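Local coordinates for water-soluble chlorophyll protein (Brassicaceae, PDB 5HPZ) that binds chlorophyll as a water-soluble tetramer of Kunitz-type beta-trefoil subunits and may also inhibit endopeptidases, at residues W97-I111 and P155-L167. Numbering follows the deposited sequence.
Sequences WAVDVSSSAAKEPAI and PQLIATNDDAKTL
E108 sets CG anti to its own carbonyl carbon (chi1 -68°) and runs on extended to T160 and K165, while T160 turns OG1 anti to its backbone N (chi1 -175°), placing the hydroxyl at that carboxylate. T160 OG1 donates to E108 OE2 at 2.5 Å from above the carboxylate plane, and itself accepts from D162 N, closing an ST turn. K165 crosses the glutamate at about a right angle; its NZ meets E108 OE1 on the syn side at 2.8 Å in a salt bridge, with a weak hydrogen bond to OE2. Were E108 replaced by an alanine, the K165 ammonium is likely to lose its near counter-charge and the T160 hydroxyl its acceptor. Backbone bonds flank the single bridge of A110 with I158: A159 N to P109 O (2.8 Å) and I111 N to L157 O (3.1 Å). P109, lacking an N-H, gives only its carbonyl to this pairing, while its ring lies against A159. Branched I111 lays CG1 on L157 CB at 3.7 Å and CD1 near A159, whose small methyl admits it; L157 CD2 reaches W97 CZ3 obliquely. In the beta-trefoil, strand 142-148 pairs with 155-160 as its sheet neighbour, and I45 of strand 44-47 touches both W97 and I111.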
loop_
_atom_site.group_PDB
_atom_site.type_symbol
_atom_site.label_atom_id
_atom_site.label_comp_id
_atom_site.label_asym_id
_atom_site.label_seq_id
_atom_site.Cartn_x
_atom_site.Cartn_y
_atom_site.Cartn_z
ATOM N N TRP A 97 -7.376 -18.840 13.233
ATOM C CA TRP A 97 -8.646 -18.208 12.932
ATOM C C TRP A 97 -9.342 -17.956 14.216
ATOM O O TRP A 97 -9.216 -18.738 15.173
ATOM C CB TRP A 97 -9.535 -19.100 12.061
ATOM C CG TRP A 97 -9.044 -19.404 10.661
ATOM C CD1 TRP A 97 -7.781 -19.348 10.180
ATOM C CD2 TRP A 97 -9.872 -19.739 9.555
ATOM N NE1 TRP A 97 -7.766 -19.697 8.844
ATOM C CE2 TRP A 97 -9.043 -19.916 8.438
ATOM C CE3 TRP A 97 -11.240 -19.934 9.414
ATOM C CZ2 TRP A 97 -9.549 -20.249 7.175
ATOM C CZ3 TRP A 97 -11.729 -20.260 8.197
ATOM C CH2 TRP A 97 -10.913 -20.415 7.095
ATOM N N ALA A 98 -10.103 -16.870 14.244
ATOM C CA ALA A 98 -10.831 -16.507 15.389
ATOM C C ALA A 98 -11.929 -15.545 14.980
ATOM O O ALA A 98 -11.843 -14.904 13.961
ATOM C CB ALA A 98 -9.890 -15.869 16.366
ATOM N N VAL A 99 -12.959 -15.426 15.783
ATOM C CA VAL A 99 -14.042 -14.519 15.496
ATOM C C VAL A 99 -13.702 -13.218 16.164
ATOM O O VAL A 99 -13.362 -13.231 17.330
ATOM C CB VAL A 99 -15.377 -15.001 16.108
ATOM C CG1 VAL A 99 -16.451 -13.928 16.034
ATOM C CG2 VAL A 99 -15.855 -16.258 15.418
ATOM N N ASP A 100 -13.800 -12.090 15.452
ATOM C CA ASP A 100 -13.484 -10.756 16.022
ATOM C C ASP A 100 -14.372 -10.567 17.280
ATOM O O ASP A 100 -15.580 -10.564 17.157
ATOM C CB ASP A 100 -13.762 -9.670 14.970
ATOM C CG ASP A 100 -13.417 -8.241 15.415
ATOM O OD1 ASP A 100 -12.760 -7.995 16.466
ATOM O OD2 ASP A 100 -13.841 -7.340 14.654
ATOM N N VAL A 101 -13.769 -10.438 18.472
ATOM C CA VAL A 101 -14.532 -10.035 19.669
ATOM C C VAL A 101 -14.059 -8.699 20.256
ATOM O O VAL A 101 -14.341 -8.385 21.396
ATOM C CB VAL A 101 -14.537 -11.139 20.741
ATOM C CG1 VAL A 101 -15.174 -12.418 20.191
ATOM C CG2 VAL A 101 -13.112 -11.378 21.265
ATOM N N SER A 102 -13.396 -7.892 19.444
ATOM C CA SER A 102 -12.919 -6.595 19.857
ATOM C C SER A 102 -14.068 -5.644 20.066
ATOM O O SER A 102 -15.195 -5.898 19.637
ATOM C CB SER A 102 -11.958 -6.025 18.799
ATOM O OG SER A 102 -12.683 -5.551 17.673
ATOM N N SER A 103 -13.780 -4.504 20.691
ATOM C CA SER A 103 -14.817 -3.496 20.920
ATOM C C SER A 103 -15.344 -2.878 19.610
ATOM O O SER A 103 -16.353 -2.223 19.619
ATOM C CB SER A 103 -14.301 -2.395 21.850
ATOM O OG SER A 103 -13.095 -1.896 21.329
ATOM N N SER A 104 -14.689 -3.090 18.476
ATOM C CA SER A 104 -15.213 -2.554 17.226
ATOM C C SER A 104 -15.830 -3.636 16.372
ATOM O O SER A 104 -16.158 -3.378 15.245
ATOM C CB SER A 104 -14.102 -1.823 16.443
ATOM O OG SER A 104 -12.961 -2.650 16.293
ATOM N N ALA A 105 -15.990 -4.847 16.883
ATOM C CA ALA A 105 -16.488 -5.949 16.035
ATOM C C ALA A 105 -17.839 -5.560 15.458
ATOM O O ALA A 105 -18.598 -4.884 16.105
ATOM C CB ALA A 105 -16.601 -7.256 16.828
ATOM N N ALA A 106 -18.127 -5.972 14.234
ATOM C CA ALA A 106 -19.427 -5.678 13.617
ATOM C C ALA A 106 -20.506 -6.623 14.140
ATOM O O ALA A 106 -20.189 -7.699 14.687
ATOM C CB ALA A 106 -19.304 -5.822 12.104
ATOM N N LYS A 107 -21.774 -6.278 13.908
ATOM C CA LYS A 107 -22.881 -7.125 14.335
ATOM C C LYS A 107 -22.717 -8.521 13.775
ATOM O O LYS A 107 -23.012 -9.485 14.453
ATOM C CB LYS A 107 -24.250 -6.556 13.911
ATOM C CG LYS A 107 -24.868 -5.573 14.890
ATOM N N GLU A 108 -22.245 -8.638 12.533
ATOM C CA GLU A 108 -21.799 -9.936 11.978
ATOM C C GLU A 108 -20.274 -9.896 12.005
ATOM O O GLU A 108 -19.669 -9.275 11.166
ATOM C CB GLU A 108 -22.303 -10.091 10.526
ATOM C CG GLU A 108 -23.825 -10.243 10.395
ATOM C CD GLU A 108 -24.267 -10.606 8.978
ATOM O OE1 GLU A 108 -23.772 -9.990 8.010
ATOM O OE2 GLU A 108 -25.121 -11.487 8.820
ATOM N N PRO A 109 -19.646 -10.504 12.996
ATOM C CA PRO A 109 -18.270 -10.081 13.152
ATOM C C PRO A 109 -17.339 -10.754 12.163
ATOM O O PRO A 109 -17.535 -11.931 11.759
ATOM C CB PRO A 109 -17.951 -10.512 14.581
ATOM C CG PRO A 109 -18.816 -11.711 14.794
ATOM C CD PRO A 109 -20.095 -11.381 14.094
ATOM N N ALA A 110 -16.296 -10.044 11.817
ATOM C CA ALA A 110 -15.355 -10.581 10.866
ATOM C C ALA A 110 -14.651 -11.815 11.478
ATOM O O ALA A 110 -14.476 -11.903 12.668
ATOM C CB ALA A 110 -14.363 -9.531 10.513
ATOM N N ILE A 111 -14.241 -12.753 10.640
ATOM C CA ILE A 111 -13.319 -13.787 11.067
ATOM C C ILE A 111 -11.902 -13.219 10.852
ATOM O O ILE A 111 -11.554 -12.770 9.751
ATOM C CB ILE A 111 -13.459 -15.075 10.229
ATOM C CG1 ILE A 111 -14.917 -15.556 10.161
ATOM C CG2 ILE A 111 -12.597 -16.206 10.834
ATOM C CD1 ILE A 111 -15.546 -15.833 11.502
ATOM N N PRO A 155 -15.281 -12.095 -1.614
ATOM C CA PRO A 155 -16.010 -12.462 -0.380
ATOM C C PRO A 155 -15.124 -12.457 0.887
ATOM O O PRO A 155 -14.034 -13.047 0.871
ATOM C CB PRO A 155 -16.462 -13.867 -0.662
ATOM C CG PRO A 155 -16.627 -13.896 -2.145
ATOM C CD PRO A 155 -15.531 -13.054 -2.707
ATOM N N GLN A 156 -15.563 -11.755 1.919
ATOM C CA GLN A 156 -14.835 -11.705 3.168
ATOM C C GLN A 156 -15.565 -12.557 4.187
ATOM O O GLN A 156 -16.812 -12.483 4.265
ATOM C CB GLN A 156 -14.798 -10.283 3.638
ATOM C CG GLN A 156 -14.250 -10.175 5.006
ATOM C CD GLN A 156 -14.410 -8.814 5.585
ATOM O OE1 GLN A 156 -14.603 -7.835 4.884
ATOM N NE2 GLN A 156 -14.323 -8.747 6.896
ATOM N N LEU A 157 -14.819 -13.310 5.005
ATOM C CA LEU A 157 -15.433 -14.185 5.970
ATOM C C LEU A 157 -15.902 -13.434 7.132
ATOM O O LEU A 157 -15.153 -12.654 7.705
ATOM C CB LEU A 157 -14.503 -15.287 6.467
ATOM C CG LEU A 157 -14.494 -16.557 5.640
ATOM C CD1 LEU A 157 -14.008 -16.301 4.199
ATOM C CD2 LEU A 157 -13.649 -17.594 6.319
ATOM N N ILE A 158 -17.149 -13.729 7.520
ATOM C CA ILE A 158 -17.747 -13.297 8.779
ATOM C C ILE A 158 -18.476 -14.440 9.481
ATOM O O ILE A 158 -18.674 -15.507 8.923
ATOM C CB ILE A 158 -18.770 -12.205 8.532
ATOM C CG1 ILE A 158 -19.882 -12.767 7.643
ATOM C CG2 ILE A 158 -18.074 -10.966 7.969
ATOM C CD1 ILE A 158 -20.736 -11.713 7.005
ATOM N N ALA A 159 -18.833 -14.250 10.742
ATOM C CA ALA A 159 -19.751 -15.143 11.427
ATOM C C ALA A 159 -21.171 -14.565 11.412
ATOM O O ALA A 159 -21.398 -13.413 11.742
ATOM C CB ALA A 159 -19.317 -15.436 12.873
ATOM N N THR A 160 -22.131 -15.407 11.054
ATOM C CA THR A 160 -23.479 -14.940 10.819
ATOM C C THR A 160 -24.451 -16.063 11.136
ATOM O O THR A 160 -24.116 -17.243 11.011
ATOM C CB THR A 160 -23.646 -14.550 9.339
ATOM O OG1 THR A 160 -24.933 -13.992 9.127
ATOM C CG2 THR A 160 -23.511 -15.738 8.420
ATOM N N ASN A 161 -25.659 -15.708 11.550
ATOM C CA ASN A 161 -26.727 -16.688 11.608
ATOM C C ASN A 161 -27.741 -16.511 10.485
ATOM O O ASN A 161 -28.806 -17.099 10.548
ATOM C CB ASN A 161 -27.399 -16.636 12.981
ATOM C CG ASN A 161 -26.464 -17.078 14.081
ATOM O OD1 ASN A 161 -25.994 -18.216 14.089
ATOM N ND2 ASN A 161 -26.186 -16.195 15.001
ATOM N N ASP A 162 -27.420 -15.711 9.476
ATOM C CA ASP A 162 -28.206 -15.667 8.249
ATOM C C ASP A 162 -27.856 -16.835 7.328
ATOM O O ASP A 162 -26.747 -16.875 6.725
ATOM C CB ASP A 162 -27.950 -14.356 7.566
ATOM C CG ASP A 162 -28.740 -14.177 6.314
ATOM O OD1 ASP A 162 -29.270 -15.158 5.736
ATOM O OD2 ASP A 162 -28.770 -13.007 5.899
ATOM N N ASP A 163 -28.794 -17.776 7.226
ATOM C CA ASP A 163 -28.599 -19.012 6.476
ATOM C C ASP A 163 -28.252 -18.739 4.990
ATOM O O ASP A 163 -27.574 -19.546 4.355
ATOM C CB ASP A 163 -29.870 -19.920 6.528
ATOM C CG ASP A 163 -30.108 -20.592 7.901
ATOM O OD1 ASP A 163 -29.226 -20.584 8.784
ATOM O OD2 ASP A 163 -31.199 -21.185 8.107
ATOM N N ALA A 164 -28.740 -17.642 4.418
ATOM C CA ALA A 164 -28.461 -17.364 3.010
ATOM C C ALA A 164 -26.957 -16.949 2.797
ATOM O O ALA A 164 -26.462 -16.886 1.667
ATOM C CB ALA A 164 -29.382 -16.277 2.514
ATOM N N LYS A 165 -26.236 -16.669 3.885
ATOM C CA LYS A 165 -24.870 -16.242 3.761
ATOM C C LYS A 165 -23.833 -17.326 3.995
ATOM O O LYS A 165 -22.630 -17.060 3.865
ATOM C CB LYS A 165 -24.591 -15.083 4.667
ATOM C CG LYS A 165 -25.275 -13.817 4.219
ATOM C CD LYS A 165 -24.793 -12.730 5.126
ATOM C CE LYS A 165 -25.604 -11.492 4.865
ATOM N NZ LYS A 165 -25.732 -10.734 6.113
ATOM N N THR A 166 -24.271 -18.539 4.301
ATOM C CA THR A 166 -23.332 -19.631 4.603
ATOM C C THR A 166 -22.319 -19.855 3.482
ATOM O O THR A 166 -22.653 -19.782 2.304
ATOM C CB THR A 166 -24.117 -20.891 4.874
ATOM O OG1 THR A 166 -24.884 -20.641 6.055
ATOM C CG2 THR A 166 -23.188 -22.106 5.118
ATOM N N LEU A 167 -21.074 -20.066 3.879
ATOM C CA LEU A 167 -19.993 -20.390 2.955
ATOM C C LEU A 167 -19.818 -21.884 2.902
ATOM O O LEU A 167 -19.452 -22.491 3.908
ATOM C CB LEU A 167 -18.691 -19.726 3.413
ATOM C CG LEU A 167 -17.503 -20.066 2.478
ATOM C CD1 LEU A 167 -17.718 -19.514 1.068
ATOM C CD2 LEU A 167 -16.266 -19.454 3.135
HETATM O O HOH W 1 -12.625 -11.490 7.575
#